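Local coordinates for Two-component system response regulator/GGDEF domain protein (Aeromonas salmonicida, PDB 3LUF) that probably makes cyclic di-GMP from two GTP molecules through its GGDEF domain, under the control of two receiver domains that make up this fragment and bind magnesium, at residues Q5-V10 with V51-L56; V10-T15 with L56-A61; I79-I84 with L98-K103. All blocks are in the same frame, centred on the assembly; numbering follows the deposited sequence. Where two conformers were deposited one is given.

How the interactions relate
All three interactions belong to the first receiver domain and meet at its magnesium site. Interactions 1 and 2 share V10 and L56, and their centres lie about 12 Å apart. Interaction 1 brings D55 to the metal, and interaction 2 adds D12 and T57. There D55 OD2 and D12 OD1 lie 2.8 Å apart because both bind the ion. Interaction 3 supplies K103 from the far edge of the sheet. K103 NZ makes salt bridges to D55 OD1 at 2.7 Å and to E11 OE1 at 2.8 Å. Strands 49-55 and 77-81 are neighbours, which joins interactions 1 and 3 in one sheet; V54 O and L80 N are 2.9 Å apart there.

Interaction 1. Residues Q5-V10 with V51-L56; sequences QKILIV and VALVDL. With MG (magnesium ion), chain G.
L8 and V10 of strand 6-10 bond to strand 51-55 in parallel register, L8 beside A52 and V10 beside V54. The two axes come within 4.6 Å and diverge by only 8°. Four backbone hydrogen bonds join them. L8 N donates to V51 O, and L8 O accepts from L53 N at 2.7 Å. V10 N donates to L53 O, and V10 O accepts from D55 N at 2.9 Å.

Side chains alternate between two faces. On one face I7 and V51 lie side by side and point the same way, with I7 CG2 3.6 Å from V51 CG1. V51 CG1 sits between its own backbone N and carbonyl carbon (chi1 62°), and this is the methyl that meets I7. Further on, L53 CD1 reaches I9 CG1 at 4.3 Å. Helix 14-27 covers this face through L20 and I24. On the other face L8 CB meets A52 CB at 3.9 Å, and L8 CD2 also rests on the A52 methyl. L70 of helix 65-72 packs there on L8 and V54.

D55 follows V54 toward the metal. Its CG is anti to the backbone N (chi1 -180°), and the carboxylate reaches the ion. D55 OD2 binds magnesium at 2.1 Å. OD1 forms a salt bridge with K103, so both oxygens are engaged and the carboxylate is fixed in rotation. This is the centre of a CheY-like receiver domain, with the predicted phosphoacceptor aspartate at the C-terminal end of the middle strand.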
ATOM      1  N   GLN B   5     -16.510  21.922  -1.576  1.00 20.01           N
ATOM      2  CA  GLN B   5     -16.310  21.331  -0.256  1.00 19.79           C
ATOM      3  C   GLN B   5     -17.624  20.838   0.335  1.00 17.83           C
ATOM      4  O   GLN B   5     -17.777  20.788   1.543  1.00 18.37           O
ATOM      5  CB  GLN B   5     -15.637  22.343   0.671  1.00 20.05           C
ATOM      6  CG  GLN B   5     -15.155  21.778   2.007  1.00 22.97           C
ATOM      7  CD  GLN B   5     -14.516  22.829   2.878  1.00 26.70           C
ATOM      8  OE1 GLN B   5     -14.586  22.758   4.111  1.00 27.83           O
ATOM      9  NE2 GLN B   5     -13.876  23.813   2.245  1.00 23.66           N
ATOM     10  N   LYS B   6     -18.585  20.537  -0.529  1.00 17.47           N
ATOM     11  CA  LYS B   6     -19.887  20.048  -0.061  1.00 16.46           C
ATOM     12  C   LYS B   6     -20.183  18.667  -0.650  1.00 13.64           C
ATOM     13  O   LYS B   6     -19.759  18.363  -1.771  1.00 13.55           O
ATOM     14  CB  LYS B   6     -20.989  21.043  -0.443  1.00 18.11           C
ATOM     15  CG  LYS B   6     -22.261  20.861   0.373  1.00 22.54           C
ATOM     16  CD  LYS B   6     -22.965  22.173   0.672  1.00 27.24           C
ATOM     17  CE  LYS B   6     -23.194  22.988  -0.577  1.00 30.99           C
ATOM     18  NZ  LYS B   6     -24.271  23.955  -0.266  1.00 34.41           N
ATOM     19  N   ILE B   7     -20.865  17.807   0.108  0.70 12.80           N
ATOM     20  CA  ILE B   7     -21.354  16.546  -0.495  0.70 12.19           C
ATOM     21  C   ILE B   7     -22.865  16.440  -0.367  0.70 11.35           C
ATOM     22  O   ILE B   7     -23.462  17.083   0.488  0.70 11.86           O
ATOM     23  CB  ILE B   7     -20.687  15.249   0.060  0.70 12.66           C
ATOM     24  CG1 ILE B   7     -21.007  15.069   1.539  0.70 14.14           C
ATOM     25  CG2 ILE B   7     -19.156  15.258  -0.209  0.70 13.90           C
ATOM     26  CD1 ILE B   7     -21.182  13.662   1.944  0.70 19.57           C
ATOM     27  N   LEU B   8     -23.447  15.648  -1.254  1.00 10.93           N
ATOM     28  CA  LEU B   8     -24.893  15.433  -1.301  1.00  9.98           C
ATOM     29  C   LEU B   8     -25.125  13.961  -0.935  1.00 10.05           C
ATOM     30  O   LEU B   8     -24.473  13.063  -1.468  1.00 10.39           O
ATOM     31  CB  LEU B   8     -25.386  15.686  -2.738  1.00 10.87           C
ATOM     32  CG  LEU B   8     -26.891  15.350  -2.944  1.00 10.23           C
ATOM     33  CD1 LEU B   8     -27.698  16.296  -2.090  1.00 11.88           C
ATOM     34  CD2 LEU B   8     -27.291  15.454  -4.429  1.00 13.23           C
ATOM     35  N   ILE B   9     -26.101  13.739  -0.068  1.00  9.60           N
ATOM     36  CA  ILE B   9     -26.526  12.383   0.305  1.00  9.51           C
ATOM     37  C   ILE B   9     -28.002  12.289  -0.018  1.00 10.00           C
ATOM     38  O   ILE B   9     -28.777  13.141   0.421  1.00 10.24           O
ATOM     39  CB  ILE B   9     -26.285  12.108   1.825  1.00  9.28           C
ATOM     40  CG1 ILE B   9     -24.792  12.214   2.154  1.00  9.71           C
ATOM     41  CG2 ILE B   9     -26.765  10.677   2.197  1.00  9.29           C
ATOM     42  CD1 ILE B   9     -24.525  12.114   3.673  1.00  9.27           C
ATOM     43  N   VAL B  10     -28.382  11.296  -0.811  1.00  9.21           N
ATOM     44  CA  VAL B  10     -29.819  11.048  -1.040  1.00 10.05           C
ATOM     45  C   VAL B  10     -30.084   9.597  -0.656  1.00 10.18           C
ATOM     46  O   VAL B  10     -29.647   8.663  -1.341  1.00  9.31           O
ATOM     47  CB  VAL B  10     -30.220  11.313  -2.517  1.00 10.86           C
ATOM     48  CG1 VAL B  10     -31.738  11.293  -2.646  1.00 10.86           C
ATOM     49  CG2 VAL B  10     -29.628  12.654  -3.028  1.00 11.96           C
ATOM     50  N   VAL B  51     -19.241  15.295  -4.686  1.00 11.72           N
ATOM     51  CA  VAL B  51     -19.774  13.981  -5.046  1.00 10.71           C
ATOM     52  C   VAL B  51     -21.117  13.860  -4.368  1.00 10.39           C
ATOM     53  O   VAL B  51     -21.392  14.554  -3.384  1.00 10.18           O
ATOM     54  CB  VAL B  51     -18.818  12.867  -4.507  1.00 11.16           C
ATOM     55  CG1 VAL B  51     -18.768  12.946  -2.975  1.00 12.02           C
ATOM     56  CG2 VAL B  51     -19.147  11.448  -5.063  1.00 11.38           C
ATOM     57  N   ALA B  52     -21.946  12.971  -4.906  1.00 10.38           N
ATOM     58  CA  ALA B  52     -23.218  12.608  -4.265  1.00 10.31           C
ATOM     59  C   ALA B  52     -23.193  11.132  -3.893  1.00  9.57           C
ATOM     60  O   ALA B  52     -22.771  10.319  -4.699  1.00 11.57           O
ATOM     61  CB  ALA B  52     -24.363  12.863  -5.257  1.00 10.63           C
ATOM     62  N   LEU B  53     -23.673  10.792  -2.688  1.00  9.29           N
ATOM     63  CA  LEU B  53     -23.844   9.377  -2.305  1.00  9.46           C
ATOM     64  C   LEU B  53     -25.317   9.099  -2.531  1.00  9.27           C
ATOM     65  O   LEU B  53     -26.153   9.770  -1.930  1.00 11.15           O
ATOM     66  CB  LEU B  53     -23.514   9.170  -0.840  1.00  9.53           C
ATOM     67  CG  LEU B  53     -22.073   9.590  -0.504  1.00  8.87           C
ATOM     68  CD1 LEU B  53     -21.836   9.332   0.995  1.00  9.32           C
ATOM     69  CD2 LEU B  53     -21.083   8.814  -1.344  1.00 13.35           C
ATOM     70  N   VAL B  54     -25.604   8.183  -3.435  1.00  9.52           N
ATOM     71  CA  VAL B  54     -26.951   8.010  -3.987  1.00  9.83           C
ATOM     72  C   VAL B  54     -27.485   6.603  -3.757  1.00 10.13           C
ATOM     73  O   VAL B  54     -26.939   5.616  -4.295  1.00 10.00           O
ATOM     74  CB  VAL B  54     -26.998   8.366  -5.509  1.00 10.05           C
ATOM     75  CG1 VAL B  54     -28.467   8.271  -6.071  1.00 10.20           C
ATOM     76  CG2 VAL B  54     -26.438   9.784  -5.751  1.00  9.41           C
ATOM     77  N   ASP B  55     -28.604   6.529  -3.009  1.00 10.49           N
ATOM     78  CA  ASP B  55     -29.372   5.296  -2.832  1.00 11.41           C
ATOM     79  C   ASP B  55     -30.134   4.892  -4.124  1.00 11.78           C
ATOM     80  O   ASP B  55     -30.649   5.760  -4.863  1.00 11.74           O
ATOM     81  CB  ASP B  55     -30.331   5.499  -1.658  1.00 11.70           C
ATOM     82  CG  ASP B  55     -31.196   4.279  -1.347  1.00 14.13           C
ATOM     83  OD1 ASP B  55     -30.771   3.109  -1.491  1.00 13.31           O
ATOM     84  OD2 ASP B  55     -32.316   4.520  -0.911  1.00 12.78           O
ATOM     85  N   LEU B  56     -30.161   3.580  -4.402  1.00 12.61           N
ATOM     86  CA  LEU B  56     -30.931   3.061  -5.540  1.00 12.54           C
ATOM     87  C   LEU B  56     -32.400   2.839  -5.190  1.00 12.86           C
ATOM     88  O   LEU B  56     -33.233   2.738  -6.093  1.00 12.59           O
ATOM     89  CB  LEU B  56     -30.313   1.778  -6.120  1.00 14.38           C
ATOM     90  CG  LEU B  56     -28.798   1.776  -6.367  1.00 13.41           C
ATOM     91  CD1 LEU B  56     -28.337   0.396  -6.794  1.00 16.29           C
ATOM     92  CD2 LEU B  56     -28.445   2.802  -7.436  1.00 14.57           C
TER
HETATM   93 MG    MG G 301     -33.825   3.353  -0.122  1.00 10.95          MG
HETATM   94  O   HOH W   1     -35.525   2.419   0.725  1.00 13.39           O
HETATM   95  O   HOH W   2     -32.585   2.656   1.363  1.00 13.98           O

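Interaction 2. Residues V10-T15 with L56-A61; sequences VEDSMT and LTLPDA. With MG (magnesium ion), chain G.
V10 and L58 form the tight, apolar part of this contact, and both are buried. Their side chains cross at about a right angle, and V10 CG1 meets L58 CD1 at 3.5 Å. L58 CD2 lies near the backbone N of E11 and of D12. Beside it, P59 CD packs on D12 CB at 3.6 Å.

T57 and P59 lie on the exposed side, where the ion and its two waters sit. D12 binds the magnesium through OD1. T57 binds it twice, through T57 O and through T57 OG1, each at 2.1 Å. T57 OG1 lies between its backbone N and carbonyl carbon (chi1 60°), and this turns the hydroxyl to the same metal as the carbonyl. D12 OD1 and T57 O are 2.9 Å apart as fellow ligands, without a hydrogen bond between them. D55 OD2 completes six-fold coordination.

Both waters are metal ligands, and each also donates to a carboxylate. Water 1 donates to D12 OD2 at 2.7 Å. Water 2 donates to E11 OE2 at 2.6 Å, so E11 is a second-shell residue that holds a metal-bound water. S13 N also donates to E11 OE2, on the anti lone pair, at 2.8 Å. The bend of E11 at chi2 (61°) brings its carboxylate back toward the site, where OE1 pairs with K103.

This is the acidic pocket of a receiver domain. S13 caps helix 14-27 after strand 6-10. The 56-61 loop, with a type I turn from L58 to A61, leads from strand 49-55 toward helix 65-72, whose A66 touches L58.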
ATOM      1  N   VAL B  10     -28.382  11.296  -0.811  1.00  9.21           N
ATOM      2  CA  VAL B  10     -29.819  11.048  -1.040  1.00 10.05           C
ATOM      3  C   VAL B  10     -30.084   9.597  -0.656  1.00 10.18           C
ATOM      4  O   VAL B  10     -29.647   8.663  -1.341  1.00  9.31           O
ATOM      5  CB  VAL B  10     -30.220  11.313  -2.517  1.00 10.86           C
ATOM      6  CG1 VAL B  10     -31.738  11.293  -2.646  1.00 10.86           C
ATOM      7  CG2 VAL B  10     -29.628  12.654  -3.028  1.00 11.96           C
ATOM      8  N   GLU B  11     -30.761   9.428   0.473  1.00  9.74           N
ATOM      9  CA  GLU B  11     -30.935   8.121   1.099  1.00 10.37           C
ATOM     10  C   GLU B  11     -32.166   8.171   2.006  1.00  9.80           C
ATOM     11  O   GLU B  11     -32.253   9.005   2.906  1.00 10.32           O
ATOM     12  CB  GLU B  11     -29.679   7.803   1.953  1.00 10.78           C
ATOM     13  CG  GLU B  11     -29.860   6.593   2.914  1.00  8.76           C
ATOM     14  CD  GLU B  11     -30.170   5.280   2.187  1.00 11.11           C
ATOM     15  OE1 GLU B  11     -29.270   4.742   1.534  1.00 13.55           O
ATOM     16  OE2 GLU B  11     -31.296   4.741   2.362  1.00 11.73           O
ATOM     17  N   ASP B  12     -33.148   7.303   1.746  1.00  9.69           N
ATOM     18  CA  ASP B  12     -34.369   7.365   2.530  1.00 10.07           C
ATOM     19  C   ASP B  12     -34.317   6.587   3.843  1.00 10.37           C
ATOM     20  O   ASP B  12     -35.187   6.776   4.672  1.00 12.56           O
ATOM     21  CB  ASP B  12     -35.621   6.948   1.710  1.00  9.64           C
ATOM     22  CG  ASP B  12     -35.538   5.513   1.182  1.00 11.35           C
ATOM     23  OD1 ASP B  12     -34.433   5.063   0.832  1.00 11.75           O
ATOM     24  OD2 ASP B  12     -36.592   4.822   1.060  1.00 13.37           O
ATOM     25  N   SER B  13     -33.335   5.717   4.044  1.00  9.98           N
ATOM     26  CA  SER B  13     -33.238   5.048   5.357  1.00 10.68           C
ATOM     27  C   SER B  13     -32.835   6.077   6.393  1.00 11.38           C
ATOM     28  O   SER B  13     -31.720   6.636   6.303  1.00 11.90           O
ATOM     29  CB  SER B  13     -32.201   3.929   5.331  1.00 10.48           C
ATOM     30  OG  SER B  13     -32.004   3.430   6.663  1.00 11.96           O
HETATM   31  N   MSE B  14     -33.698   6.325   7.392  1.00 11.86           N
HETATM   32  CA  MSE B  14     -33.350   7.261   8.445  1.00 12.36           C
HETATM   33  C   MSE B  14     -32.051   6.803   9.132  1.00 12.22           C
HETATM   34  O   MSE B  14     -31.165   7.596   9.370  1.00 12.65           O
HETATM   35  CB  MSE B  14     -34.461   7.374   9.493  1.00 13.39           C
HETATM   36  CG  MSE B  14     -34.261   8.594  10.385  1.00 21.20           C
HETATM   37 SE   MSE B  14     -35.549   8.529  11.818  1.00 37.26          SE
HETATM   38  CE  MSE B  14     -34.721   7.173  12.949  1.00 32.57           C
ATOM     39  N   THR B  15     -31.949   5.508   9.422  1.00 11.56           N
ATOM     40  CA  THR B  15     -30.769   4.978  10.109  1.00 12.86           C
ATOM     41  C   THR B  15     -29.484   5.206   9.309  1.00 12.51           C
ATOM     42  O   THR B  15     -28.453   5.675   9.848  1.00 12.48           O
ATOM     43  CB  THR B  15     -30.974   3.465  10.328  1.00 14.06           C
ATOM     44  OG1 THR B  15     -32.084   3.297  11.220  1.00 18.66           O
ATOM     45  CG2 THR B  15     -29.734   2.818  10.949  1.00 14.93           C
ATOM     46  N   LEU B  56     -30.161   3.580  -4.402  1.00 12.61           N
ATOM     47  CA  LEU B  56     -30.931   3.061  -5.540  1.00 12.54           C
ATOM     48  C   LEU B  56     -32.400   2.839  -5.190  1.00 12.86           C
ATOM     49  O   LEU B  56     -33.233   2.738  -6.093  1.00 12.59           O
ATOM     50  CB  LEU B  56     -30.313   1.778  -6.120  1.00 14.38           C
ATOM     51  CG  LEU B  56     -28.798   1.776  -6.367  1.00 13.41           C
ATOM     52  CD1 LEU B  56     -28.337   0.396  -6.794  1.00 16.29           C
ATOM     53  CD2 LEU B  56     -28.445   2.802  -7.436  1.00 14.57           C
ATOM     54  N   THR B  57     -32.730   2.769  -3.898  1.00 12.17           N
ATOM     55  CA  THR B  57     -34.109   2.516  -3.524  1.00 12.59           C
ATOM     56  C   THR B  57     -34.770   3.771  -2.947  1.00 12.29           C
ATOM     57  O   THR B  57     -35.004   3.860  -1.739  1.00 12.82           O
ATOM     58  CB  THR B  57     -34.207   1.360  -2.511  1.00 12.64           C
ATOM     59  OG1 THR B  57     -33.458   1.698  -1.316  1.00 13.23           O
ATOM     60  CG2 THR B  57     -33.690   0.094  -3.125  1.00 12.17           C
ATOM     61  N   LEU B  58     -35.064   4.758  -3.787  1.00 11.08           N
ATOM     62  CA  LEU B  58     -35.612   6.011  -3.252  1.00 11.21           C
ATOM     63  C   LEU B  58     -37.117   6.043  -3.471  1.00 12.23           C
ATOM     64  O   LEU B  58     -37.611   5.399  -4.396  1.00 11.85           O
ATOM     65  CB  LEU B  58     -34.945   7.222  -3.919  1.00 11.20           C
ATOM     66  CG  LEU B  58     -33.499   7.423  -3.425  1.00 10.22           C
ATOM     67  CD1 LEU B  58     -32.789   8.425  -4.383  1.00 12.18           C
ATOM     68  CD2 LEU B  58     -33.439   7.837  -1.941  1.00  7.94           C
ATOM     69  N   PRO B  59     -37.857   6.792  -2.635  1.00 12.28           N
ATOM     70  CA  PRO B  59     -39.324   6.760  -2.789  1.00 13.35           C
ATOM     71  C   PRO B  59     -39.769   7.247  -4.157  1.00 14.23           C
ATOM     72  O   PRO B  59     -40.743   6.752  -4.715  1.00 15.59           O
ATOM     73  CB  PRO B  59     -39.801   7.749  -1.752  1.00 13.10           C
ATOM     74  CG  PRO B  59     -38.795   7.739  -0.683  1.00 13.71           C
ATOM     75  CD  PRO B  59     -37.441   7.473  -1.392  1.00 13.92           C
ATOM     76  N   ASP B  60     -39.065   8.239  -4.679  1.00 13.78           N
ATOM     77  CA  ASP B  60     -39.354   8.794  -6.009  1.00 14.17           C
ATOM     78  C   ASP B  60     -38.325   8.339  -7.079  1.00 13.90           C
ATOM     79  O   ASP B  60     -38.275   8.862  -8.228  1.00 14.31           O
ATOM     80  CB  ASP B  60     -39.501  10.319  -5.923  1.00 13.22           C
ATOM     81  CG  ASP B  60     -38.291  11.003  -5.293  1.00 15.60           C
ATOM     82  OD1 ASP B  60     -37.361  10.290  -4.839  1.00 12.72           O
ATOM     83  OD2 ASP B  60     -38.311  12.263  -5.202  1.00 13.73           O
ATOM     84  N   ALA B  61     -37.578   7.297  -6.744  1.00 12.77           N
ATOM     85  CA  ALA B  61     -36.656   6.664  -7.691  1.00 12.80           C
ATOM     86  C   ALA B  61     -36.282   5.295  -7.148  1.00 13.93           C
ATOM     87  O   ALA B  61     -35.178   5.095  -6.676  1.00 13.60           O
ATOM     88  CB  ALA B  61     -35.411   7.556  -7.960  1.00 13.48           C
TER
HETATM   89 MG    MG G 301     -33.825   3.353  -0.122  1.00 10.95          MG
HETATM   90  O   HOH W   2     -32.585   2.656   1.363  1.00 13.98           O
HETATM   91  O   HOH W   1     -35.525   2.419   0.725  1.00 13.39           O

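Interaction 3. Residues I79-I84 with L98-K103; sequences ILTADI and LDYVMK
A right-handed beta-alpha-beta unit, strand 77-81, helix 86-94 and strand 99-102, contains this contact between I79-I84 and L98-K103. The strands are parallel, with I79 beside Y100, L80 beside V101 and T81 beside M102. Their axes approach to 4.7 Å at an angle of 30°. The backbone ladder runs I79 N to D99 O, V101 N to I79 O, T81 N to V101 O and K103 N to T81 O. In the last bond, at 2.8 Å, the donor K103 N stands above the T81 carbonyl plane, off its lone-pair directions.

Y100 and M102 carry one face. I84 lies across the Y100 side chain at about a right angle. I84 CD1 sits over one face of the Y100 ring, 4.0 Å from its centroid, in a CH-pi contact. I84 CG1 also approaches Y100 OH. M102, a selenomethionine, is bent at both chi2 and chi3. M102 SE touches both T81 CG2 (3.8 Å) and I84 CB (3.9 Å), from directions about at right angles. The folded chain sets M102 CE 3.4 Å from D83 CA.

On the other face L80 and V101 lie side by side, L80 CD2 to V101 CB at 4.1 Å. Past CG the K103 chain is straight. It runs alongside L80, with K103 CD 3.9 Å from L80 CB, and delivers NZ to the acidic site around D55. Its charge would help balance the carboxylates near the magnesium.

W92 of helix 86-94 packs on I79, T81 and I84. A112 of helix 106-122 covers V101. At the edge strand 99-102, K219 of the second subunit reaches D99, and makes a cation-pi contact with Y100.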
ATOM      1  N   ILE B  79     -22.610   5.122  -5.699  1.00 11.32           N
ATOM      2  CA  ILE B  79     -23.849   4.424  -5.338  1.00 11.06           C
ATOM      3  C   ILE B  79     -23.790   3.834  -3.935  1.00 12.12           C
ATOM      4  O   ILE B  79     -22.764   3.292  -3.544  1.00 12.21           O
ATOM      5  CB  ILE B  79     -24.168   3.341  -6.416  1.00 12.22           C
ATOM      6  CG1 ILE B  79     -24.717   4.047  -7.687  1.00 12.51           C
ATOM      7  CG2 ILE B  79     -25.091   2.207  -5.875  1.00 15.05           C
ATOM      8  CD1 ILE B  79     -24.883   3.101  -8.875  1.00 15.55           C
ATOM      9  N   LEU B  80     -24.899   3.932  -3.189  1.00 11.75           N
ATOM     10  CA  LEU B  80     -25.063   3.214  -1.925  1.00 11.60           C
ATOM     11  C   LEU B  80     -25.914   2.000  -2.209  1.00 13.01           C
ATOM     12  O   LEU B  80     -27.026   2.139  -2.714  1.00 12.70           O
ATOM     13  CB  LEU B  80     -25.789   4.069  -0.878  1.00 12.16           C
ATOM     14  CG  LEU B  80     -25.188   5.425  -0.478  1.00 12.08           C
ATOM     15  CD1 LEU B  80     -26.219   6.249   0.317  1.00 11.65           C
ATOM     16  CD2 LEU B  80     -23.973   5.208   0.385  1.00 14.33           C
ATOM     17  N   THR B  81     -25.379   0.822  -1.882  1.00 13.47           N
ATOM     18  CA  THR B  81     -26.027  -0.451  -2.261  1.00 14.88           C
ATOM     19  C   THR B  81     -25.997  -1.474  -1.124  1.00 15.53           C
ATOM     20  O   THR B  81     -25.007  -1.625  -0.442  1.00 13.93           O
ATOM     21  CB  THR B  81     -25.450  -1.024  -3.566  1.00 14.81           C
ATOM     22  OG1 THR B  81     -26.189  -2.196  -3.950  1.00 17.49           O
ATOM     23  CG2 THR B  81     -23.962  -1.347  -3.460  1.00 15.40           C
ATOM     24  N   ALA B  82     -27.115  -2.156  -0.921  1.00 18.63           N
ATOM     25  CA  ALA B  82     -27.177  -3.172   0.139  1.00 22.16           C
ATOM     26  C   ALA B  82     -26.575  -4.502  -0.315  1.00 24.74           C
ATOM     27  O   ALA B  82     -26.207  -5.367   0.522  1.00 25.58           O
ATOM     28  CB  ALA B  82     -28.632  -3.337   0.653  1.00 22.24           C
ATOM     29  N   ASP B  83     -26.446  -4.650  -1.633  1.00 26.45           N
ATOM     30  CA  ASP B  83     -25.865  -5.848  -2.230  1.00 29.40           C
ATOM     31  C   ASP B  83     -25.142  -5.549  -3.543  1.00 30.13           C
ATOM     32  O   ASP B  83     -25.283  -4.463  -4.108  1.00 30.56           O
ATOM     33  CB  ASP B  83     -26.947  -6.910  -2.444  1.00 30.41           C
ATOM     34  CG  ASP B  83     -28.064  -6.428  -3.330  1.00 33.37           C
ATOM     35  OD1 ASP B  83     -27.773  -5.898  -4.426  1.00 37.42           O
ATOM     36  OD2 ASP B  83     -29.237  -6.582  -2.928  1.00 38.16           O
ATOM     37  N   ILE B  84     -24.389  -6.535  -4.031  1.00 30.73           N
ATOM     38  CA  ILE B  84     -23.559  -6.382  -5.218  1.00 31.05           C
ATOM     39  C   ILE B  84     -23.539  -7.688  -6.041  1.00 31.96           C
ATOM     40  O   ILE B  84     -23.697  -8.780  -5.494  1.00 32.34           O
ATOM     41  CB  ILE B  84     -22.108  -5.927  -4.831  1.00 31.34           C
ATOM     42  CG1 ILE B  84     -21.304  -5.425  -6.049  1.00 31.08           C
ATOM     43  CG2 ILE B  84     -21.354  -7.036  -4.067  1.00 30.62           C
ATOM     44  CD1 ILE B  84     -21.935  -4.259  -6.820  1.00 33.12           C
ATOM     45  N   LEU B  98     -18.793   6.675 -10.177  1.00 14.48           N
ATOM     46  CA  LEU B  98     -17.427   6.736  -9.672  1.00 14.99           C
ATOM     47  C   LEU B  98     -17.013   5.458  -8.945  1.00 14.97           C
ATOM     48  O   LEU B  98     -15.917   4.915  -9.192  1.00 14.54           O
ATOM     49  CB  LEU B  98     -17.355   7.903  -8.694  1.00 15.85           C
ATOM     50  CG  LEU B  98     -16.072   8.572  -8.275  1.00 20.51           C
ATOM     51  CD1 LEU B  98     -16.401   9.981  -7.783  1.00 21.34           C
ATOM     52  CD2 LEU B  98     -15.370   7.769  -7.182  1.00 24.66           C
ATOM     53  N   ASP B  99     -17.868   5.013  -8.018  1.00 14.17           N
ATOM     54  CA  ASP B  99     -17.579   3.876  -7.149  1.00 14.07           C
ATOM     55  C   ASP B  99     -18.902   3.498  -6.480  1.00 14.49           C
ATOM     56  O   ASP B  99     -19.928   4.136  -6.731  1.00 13.59           O
ATOM     57  CB  ASP B  99     -16.499   4.298  -6.131  1.00 14.04           C
ATOM     58  CG  ASP B  99     -15.811   3.118  -5.439  1.00 15.31           C
ATOM     59  OD1 ASP B  99     -16.119   1.938  -5.750  1.00 16.43           O
ATOM     60  OD2 ASP B  99     -14.930   3.391  -4.579  1.00 20.20           O
ATOM     61  N   TYR B 100     -18.895   2.449  -5.665  1.00 13.92           N
ATOM     62  CA  TYR B 100     -20.051   2.152  -4.829  1.00 14.70           C
ATOM     63  C   TYR B 100     -19.610   1.870  -3.404  1.00 13.85           C
ATOM     64  O   TYR B 100     -18.446   1.541  -3.153  1.00 13.44           O
ATOM     65  CB  TYR B 100     -20.881   0.974  -5.375  1.00 15.16           C
ATOM     66  CG  TYR B 100     -20.123  -0.323  -5.434  1.00 18.16           C
ATOM     67  CD1 TYR B 100     -20.259  -1.285  -4.429  1.00 18.65           C
ATOM     68  CD2 TYR B 100     -19.248  -0.584  -6.501  1.00 22.31           C
ATOM     69  CE1 TYR B 100     -19.551  -2.480  -4.504  1.00 23.24           C
ATOM     70  CE2 TYR B 100     -18.538  -1.766  -6.572  1.00 24.10           C
ATOM     71  CZ  TYR B 100     -18.685  -2.699  -5.580  1.00 24.90           C
ATOM     72  OH  TYR B 100     -17.960  -3.864  -5.678  1.00 28.51           O
ATOM     73  N   VAL B 101     -20.562   2.003  -2.488  1.00 13.11           N
ATOM     74  CA  VAL B 101     -20.347   1.784  -1.065  1.00 13.11           C
ATOM     75  C   VAL B 101     -21.356   0.749  -0.630  1.00 13.16           C
ATOM     76  O   VAL B 101     -22.548   0.866  -0.938  1.00 11.62           O
ATOM     77  CB  VAL B 101     -20.555   3.086  -0.252  1.00 11.99           C
ATOM     78  CG1 VAL B 101     -20.481   2.836   1.257  1.00 13.93           C
ATOM     79  CG2 VAL B 101     -19.497   4.107  -0.635  1.00 14.97           C
HETATM   80  N   MSE B 102     -20.888  -0.295   0.046  1.00 13.27           N
HETATM   81  CA  MSE B 102     -21.829  -1.243   0.635  1.00 14.44           C
HETATM   82  C   MSE B 102     -22.478  -0.647   1.874  1.00 14.13           C
HETATM   83  O   MSE B 102     -21.772  -0.050   2.711  1.00 14.88           O
HETATM   84  CB  MSE B 102     -21.105  -2.546   1.009  1.00 15.03           C
HETATM   85  CG  MSE B 102     -20.469  -3.262  -0.159  1.00 18.38           C
HETATM   86 SE   MSE B 102     -21.723  -3.833  -1.567  1.00 26.59          SE
HETATM   87  CE  MSE B 102     -23.088  -4.751  -0.581  1.00 24.78           C
ATOM     88  N   LYS B 103     -23.804  -0.796   2.004  1.00 13.70           N
ATOM     89  CA  LYS B 103     -24.505  -0.248   3.173  1.00 14.63           C
ATOM     90  C   LYS B 103     -25.210  -1.307   4.004  1.00 15.79           C
ATOM     91  O   LYS B 103     -26.205  -1.016   4.664  1.00 16.75           O
ATOM     92  CB  LYS B 103     -25.445   0.923   2.819  1.00 14.61           C
ATOM     93  CG  LYS B 103     -26.466   0.582   1.761  1.00 13.88           C
ATOM     94  CD  LYS B 103     -27.546   1.647   1.679  1.00 14.26           C
ATOM     95  CE  LYS B 103     -28.553   1.288   0.569  1.00 14.64           C
ATOM     96  NZ  LYS B 103     -29.794   2.106   0.797  1.00 11.73           N
TER